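Local coordinates for protein alkylhalidase CmlS (Streptomyces venezuelae, PDB 3I3L) that acts as a flavin-dependent halogenase in chloramphenicol biosynthesis and holds its FAD cofactor through a covalent bond, at residues D178-A183 against G188-K193; L470-R475 against E572-Q577. One frame throughout, in Å; residues are numbered along the deposited sequence.

Contact 1 (D178-A183 against G188-K193); sequences DFVIDA and GPISRK
The carboxylate of Asp182 meets the start of helix 189-194 directly: Ile190 N donates to Asp182 OD2 over 2.9 Å in a fairly straight bond, reaching that oxygen on its anti side and 33° out of the carboxylate plane. Pro189, with no hydrogen to give, lays its ring beside the same group, CD lying 3.4 Å from Asp182 OD2. Gly188 passes so close to the carboxylate that a CB there would run into Asp182 OD1. With CG anti to the backbone N (chi1 -173°), Asp182 extends from the strand to this turn. Its CB also touches Ile190, 3.8 Å from Ile190 CG1, and Ile190 CD1 goes on to meet Val180 CG1 tip to tip at 4.0 Å. A water accepts from Ser191 N at 2.8 Å and also lies close to Asp182 OD2, while Gly184 N donates to Asp182 OD1, so both carboxylate oxygens are engaged. Replacing this aspartate by alanine is likely to leave the amides of Ile190 and Gly184 without their acceptor and the first helical turn freer to shift. The strand and helix segments run nearly perpendicular, at 92°. Strand 179-182 lies between strands 25-29 and 310-312 in the Rossmann-type sheet of the FAD-binding domain; Ala183 touches FAD, and Ile190 packs on Phe310 and Leu312.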
loop_
_atom_site.group_PDB
_atom_site.type_symbol
_atom_site.label_atom_id
_atom_site.label_comp_id
_atom_site.label_asym_id
_atom_site.label_seq_id
_atom_site.Cartn_x
_atom_site.Cartn_y
_atom_site.Cartn_z
ATOM N N ASP A 178 -3.108 28.340 -6.530
ATOM C CA ASP A 178 -2.985 27.745 -7.828
ATOM C C ASP A 178 -3.456 26.260 -7.841
ATOM O O ASP A 178 -4.094 25.807 -8.830
ATOM C CB ASP A 178 -1.539 27.768 -8.278
ATOM C CG ASP A 178 -1.002 29.195 -8.412
ATOM O OD1 ASP A 178 -1.713 29.982 -9.051
ATOM O OD2 ASP A 178 0.108 29.480 -7.882
ATOM N N PHE A 179 -3.087 25.529 -6.786
ATOM C CA PHE A 179 -3.508 24.127 -6.651
ATOM C C PHE A 179 -4.028 23.863 -5.271
ATOM O O PHE A 179 -3.747 24.656 -4.312
ATOM C CB PHE A 179 -2.388 23.148 -6.984
ATOM C CG PHE A 179 -2.014 23.138 -8.411
ATOM C CD1 PHE A 179 -2.597 22.251 -9.290
ATOM C CD2 PHE A 179 -1.014 23.984 -8.885
ATOM C CE1 PHE A 179 -2.243 22.224 -10.646
ATOM C CE2 PHE A 179 -0.652 23.981 -10.274
ATOM C CZ PHE A 179 -1.241 23.091 -11.135
ATOM N N VAL A 180 -4.838 22.796 -5.162
ATOM C CA VAL A 180 -5.235 22.288 -3.881
ATOM C C VAL A 180 -4.971 20.797 -3.788
ATOM O O VAL A 180 -5.174 20.070 -4.755
ATOM C CB VAL A 180 -6.725 22.605 -3.560
ATOM C CG1 VAL A 180 -7.686 22.011 -4.601
ATOM C CG2 VAL A 180 -7.063 22.111 -2.120
ATOM N N ILE A 181 -4.484 20.343 -2.635
ATOM C CA ILE A 181 -4.404 18.916 -2.368
ATOM C C ILE A 181 -5.423 18.602 -1.270
ATOM O O ILE A 181 -5.335 19.165 -0.154
ATOM C CB ILE A 181 -2.998 18.466 -1.886
ATOM C CG1 ILE A 181 -2.002 18.454 -3.054
ATOM C CG2 ILE A 181 -3.084 17.046 -1.198
ATOM C CD1 ILE A 181 -0.607 18.299 -2.575
ATOM N N ASP A 182 -6.353 17.695 -1.550
ATOM C CA ASP A 182 -7.196 17.181 -0.436
ATOM C C ASP A 182 -6.490 16.004 0.245
ATOM O O ASP A 182 -6.367 14.923 -0.322
ATOM C CB ASP A 182 -8.576 16.767 -0.912
ATOM C CG ASP A 182 -9.525 16.396 0.236
ATOM O OD1 ASP A 182 -9.083 16.352 1.425
ATOM O OD2 ASP A 182 -10.721 16.107 -0.071
ATOM N N ALA A 183 -6.003 16.235 1.463
ATOM C CA ALA A 183 -5.388 15.173 2.242
ATOM C C ALA A 183 -6.177 15.113 3.529
ATOM O O ALA A 183 -5.618 14.894 4.613
ATOM C CB ALA A 183 -3.930 15.510 2.499
ATOM N N GLY A 188 -12.405 14.023 3.889
ATOM C CA GLY A 188 -11.954 15.122 3.046
ATOM C C GLY A 188 -13.107 15.683 2.195
ATOM O O GLY A 188 -13.969 14.934 1.731
ATOM N N PRO A 189 -13.114 16.991 1.961
ATOM C CA PRO A 189 -14.324 17.593 1.322
ATOM C C PRO A 189 -14.445 17.386 -0.186
ATOM O O PRO A 189 -15.552 17.403 -0.698
ATOM C CB PRO A 189 -14.217 19.092 1.649
ATOM C CG PRO A 189 -12.698 19.305 1.788
ATOM C CD PRO A 189 -12.120 17.992 2.379
ATOM N N ILE A 190 -13.344 17.166 -0.899
ATOM C CA ILE A 190 -13.437 17.146 -2.351
ATOM C C ILE A 190 -14.158 15.930 -2.905
ATOM O O ILE A 190 -15.082 16.065 -3.747
ATOM C CB ILE A 190 -12.064 17.403 -3.052
ATOM C CG1 ILE A 190 -11.442 18.719 -2.549
ATOM C CG2 ILE A 190 -12.228 17.357 -4.599
ATOM C CD1 ILE A 190 -10.340 19.268 -3.410
ATOM N N SER A 191 -13.784 14.726 -2.453
ATOM C CA SER A 191 -14.463 13.541 -3.046
ATOM C C SER A 191 -15.963 13.594 -2.755
ATOM O O SER A 191 -16.785 13.086 -3.547
ATOM C CB SER A 191 -13.899 12.207 -2.553
ATOM O OG SER A 191 -13.957 12.167 -1.131
ATOM N N ARG A 192 -16.314 14.198 -1.621
ATOM C CA ARG A 192 -17.702 14.256 -1.233
ATOM C C ARG A 192 -18.414 15.300 -2.088
ATOM O O ARG A 192 -19.455 15.035 -2.690
ATOM C CB ARG A 192 -17.862 14.611 0.258
ATOM C CG ARG A 192 -19.115 13.958 0.867
ATOM C CD ARG A 192 -20.383 14.391 0.128
ATOM N NE ARG A 192 -21.339 13.295 -0.193
ATOM C CZ ARG A 192 -22.672 13.389 -0.024
ATOM N NH1 ARG A 192 -23.473 12.352 -0.346
ATOM N NH2 ARG A 192 -23.219 14.522 0.465
ATOM N N LYS A 193 -17.833 16.489 -2.128
ATOM C CA LYS A 193 -18.322 17.521 -2.989
ATOM C C LYS A 193 -18.606 17.002 -4.427
ATOM O O LYS A 193 -19.693 17.209 -4.995
ATOM C CB LYS A 193 -17.294 18.657 -2.988
ATOM C CG LYS A 193 -17.512 19.703 -4.036
ATOM C CD LYS A 193 -16.160 20.261 -4.459
ATOM C CE LYS A 193 -16.343 21.401 -5.486
ATOM N NZ LYS A 193 -17.380 22.388 -5.049
HETATM O O HOH W 1 -11.925 13.510 -0.697
#

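Contact 2 (L470-R475 against E572-Q577); sequences LNSITR and EKVFVQ
Val574 and Val576 meet Leu470, Ser472 and Ile473 through aliphatic branches and one hydroxyl; no ring, amide, carboxylate or guanidinium group enters the interface, and Phe575, between the two valines, directs its CB away from it. The setting is a small three-stranded antiparallel sheet in the C-terminal domain, where strand 564-568 separates strand 473-478 from the weakly bonded strand 573-574. Helices 535-543 and 551-560 followed by the hairpin 564-568/573-574 recall a winged-helix arrangement. Because the central strand carries the backbone pairing, with a classic beta bulge where Thr474 and Arg475 face Tyr567, the two segments have no hydrogen bond to each other and join by side chains alone. Ile473 and Val574, whose CA atoms are 7.0 Å apart, cross at a slant, Ile473 CG1 sitting 3.9 Å from Val574 CB. With CG1 anti to its carbonyl carbon and CD1 extended beyond (chi2 172°), Ile473 brings CD1 to 4.1 Å from Val574 CG1. The contact between Leu470 CD2 and Val576 CG2 is looser, at 4.4 Å, and helix 551-560 backs both residues, with Val555 touching Leu470 and with Val556 and Met559 touching Val576. The hydroxyl of Ser472 turns back on its own chain and is hydrogen-bonded to Arg469 O, while Ser472 OG also rests 3.6 Å from the methyl Val574 CG2.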
loop_
_atom_site.group_PDB
_atom_site.type_symbol
_atom_site.label_atom_id
_atom_site.label_comp_id
_atom_site.label_asym_id
_atom_site.label_seq_id
_atom_site.Cartn_x
_atom_site.Cartn_y
_atom_site.Cartn_z
ATOM N N LEU A 470 11.968 -20.285 -16.353
ATOM C CA LEU A 470 12.535 -19.388 -17.340
ATOM C C LEU A 470 13.461 -20.181 -18.283
ATOM O O LEU A 470 13.447 -19.975 -19.514
ATOM C CB LEU A 470 13.302 -18.250 -16.662
ATOM C CG LEU A 470 12.447 -17.161 -15.987
ATOM C CD1 LEU A 470 13.250 -16.305 -15.102
ATOM C CD2 LEU A 470 11.785 -16.270 -17.061
ATOM N N ASN A 471 14.252 -21.098 -17.714
ATOM C CA ASN A 471 15.239 -21.852 -18.514
ATOM C C ASN A 471 14.564 -22.790 -19.488
ATOM O O ASN A 471 15.126 -23.065 -20.551
ATOM C CB ASN A 471 16.270 -22.605 -17.626
ATOM C CG ASN A 471 17.318 -21.666 -16.998
ATOM O OD1 ASN A 471 17.925 -21.989 -15.980
ATOM N ND2 ASN A 471 17.522 -20.506 -17.604
ATOM N N SER A 472 13.348 -23.228 -19.149
ATOM C CA SER A 472 12.623 -24.165 -19.989
ATOM C C SER A 472 11.975 -23.479 -21.185
ATOM O O SER A 472 11.351 -24.144 -22.010
ATOM C CB SER A 472 11.533 -24.904 -19.202
ATOM O OG SER A 472 10.450 -24.034 -18.978
ATOM N N ILE A 473 12.101 -22.160 -21.247
ATOM C CA ILE A 473 11.447 -21.385 -22.284
ATOM C C ILE A 473 12.324 -21.309 -23.526
ATOM O O ILE A 473 13.300 -20.564 -23.589
ATOM C CB ILE A 473 11.088 -19.960 -21.816
ATOM C CG1 ILE A 473 9.947 -20.028 -20.766
ATOM C CG2 ILE A 473 10.708 -19.069 -22.992
ATOM C CD1 ILE A 473 9.660 -18.688 -20.115
ATOM N N THR A 474 11.930 -22.081 -24.518
ATOM C CA THR A 474 12.665 -22.178 -25.755
ATOM C C THR A 474 12.040 -21.317 -26.824
ATOM O O THR A 474 12.641 -21.099 -27.872
ATOM C CB THR A 474 12.742 -23.655 -26.228
ATOM O OG1 THR A 474 11.421 -24.197 -26.322
ATOM C CG2 THR A 474 13.536 -24.498 -25.213
ATOM N N ARG A 475 10.821 -20.842 -26.587
ATOM C CA ARG A 475 10.203 -19.917 -27.532
ATOM C C ARG A 475 9.352 -18.820 -26.876
ATOM O O ARG A 475 8.443 -19.143 -26.110
ATOM C CB ARG A 475 9.353 -20.722 -28.528
ATOM C CG ARG A 475 8.482 -19.873 -29.439
ATOM C CD ARG A 475 7.607 -20.766 -30.286
ATOM N NE ARG A 475 6.780 -20.020 -31.232
ATOM C CZ ARG A 475 5.737 -20.566 -31.866
ATOM N NH1 ARG A 475 5.016 -19.845 -32.737
ATOM N NH2 ARG A 475 5.397 -21.839 -31.622
ATOM N N GLU A 572 4.108 -26.343 -24.551
ATOM C CA GLU A 572 3.164 -25.909 -23.538
ATOM C C GLU A 572 3.577 -24.537 -22.992
ATOM O O GLU A 572 4.764 -24.234 -22.851
ATOM C CB GLU A 572 3.042 -26.931 -22.402
ATOM C CG GLU A 572 2.436 -28.261 -22.822
ATOM C CD GLU A 572 0.939 -28.173 -23.127
ATOM O OE1 GLU A 572 0.187 -27.693 -22.262
ATOM O OE2 GLU A 572 0.510 -28.579 -24.233
ATOM N N LYS A 573 2.580 -23.724 -22.682
ATOM C CA LYS A 573 2.805 -22.399 -22.133
ATOM C C LYS A 573 3.543 -22.508 -20.798
ATOM O O LYS A 573 3.339 -23.477 -20.064
ATOM C CB LYS A 573 1.467 -21.708 -21.940
ATOM C CG LYS A 573 1.559 -20.192 -21.838
ATOM C CD LYS A 573 0.155 -19.559 -21.881
ATOM C CE LYS A 573 -0.661 -20.017 -23.126
ATOM N NZ LYS A 573 -2.090 -19.484 -23.041
ATOM N N VAL A 574 4.416 -21.548 -20.508
ATOM C CA VAL A 574 5.138 -21.557 -19.231
ATOM C C VAL A 574 4.739 -20.321 -18.398
ATOM O O VAL A 574 4.997 -19.184 -18.795
ATOM C CB VAL A 574 6.673 -21.676 -19.410
ATOM C CG1 VAL A 574 7.416 -21.456 -18.067
ATOM C CG2 VAL A 574 7.085 -23.076 -20.010
ATOM N N PHE A 575 4.078 -20.556 -17.260
ATOM C CA PHE A 575 3.587 -19.439 -16.424
ATOM C C PHE A 575 4.588 -18.969 -15.380
ATOM O O PHE A 575 5.055 -19.752 -14.560
ATOM C CB PHE A 575 2.236 -19.759 -15.781
ATOM C CG PHE A 575 1.188 -20.192 -16.785
ATOM C CD1 PHE A 575 0.608 -19.260 -17.667
ATOM C CD2 PHE A 575 0.798 -21.541 -16.873
ATOM C CE1 PHE A 575 -0.359 -19.671 -18.612
ATOM C CE2 PHE A 575 -0.165 -21.963 -17.830
ATOM C CZ PHE A 575 -0.738 -21.026 -18.685
ATOM N N VAL A 576 4.921 -17.685 -15.447
ATOM C CA VAL A 576 5.840 -17.070 -14.514
ATOM C C VAL A 576 5.165 -15.842 -13.851
ATOM O O VAL A 576 4.513 -15.018 -14.520
ATOM C CB VAL A 576 7.113 -16.629 -15.255
ATOM C CG1 VAL A 576 7.929 -15.679 -14.466
ATOM C CG2 VAL A 576 7.962 -17.861 -15.690
ATOM N N GLN A 577 5.314 -15.755 -12.533
ATOM C CA GLN A 577 5.104 -14.502 -11.784
ATOM C C GLN A 577 6.091 -14.433 -10.610
ATOM O O GLN A 577 6.218 -15.389 -9.828
ATOM C CB GLN A 577 3.644 -14.330 -11.301
ATOM C CG GLN A 577 3.119 -15.410 -10.343
ATOM C CD GLN A 577 1.585 -15.442 -10.326
ATOM O OE1 GLN A 577 0.916 -14.452 -10.685
ATOM N NE2 GLN A 577 1.016 -16.579 -9.919
#

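How the contacts relate
From the N terminus, the chain first builds much of the FAD-binding domain, and contact 1 closes a very short loop there, with only four residues between its two segments. The chain then passes through the rest of that domain and the long helices before reaching 470-475. Contact 2 closes a far larger loop of 96 residues, holding both helices and strands, when 572-577 returns to the end of helix 456-471. The two follow in series, neither nested nor crossed. Their centres lie 47 Å apart, on opposite sides of the chain's centre: contact 1 lies beside the cofactor, contact 2 within the C-terminal domain, away from it.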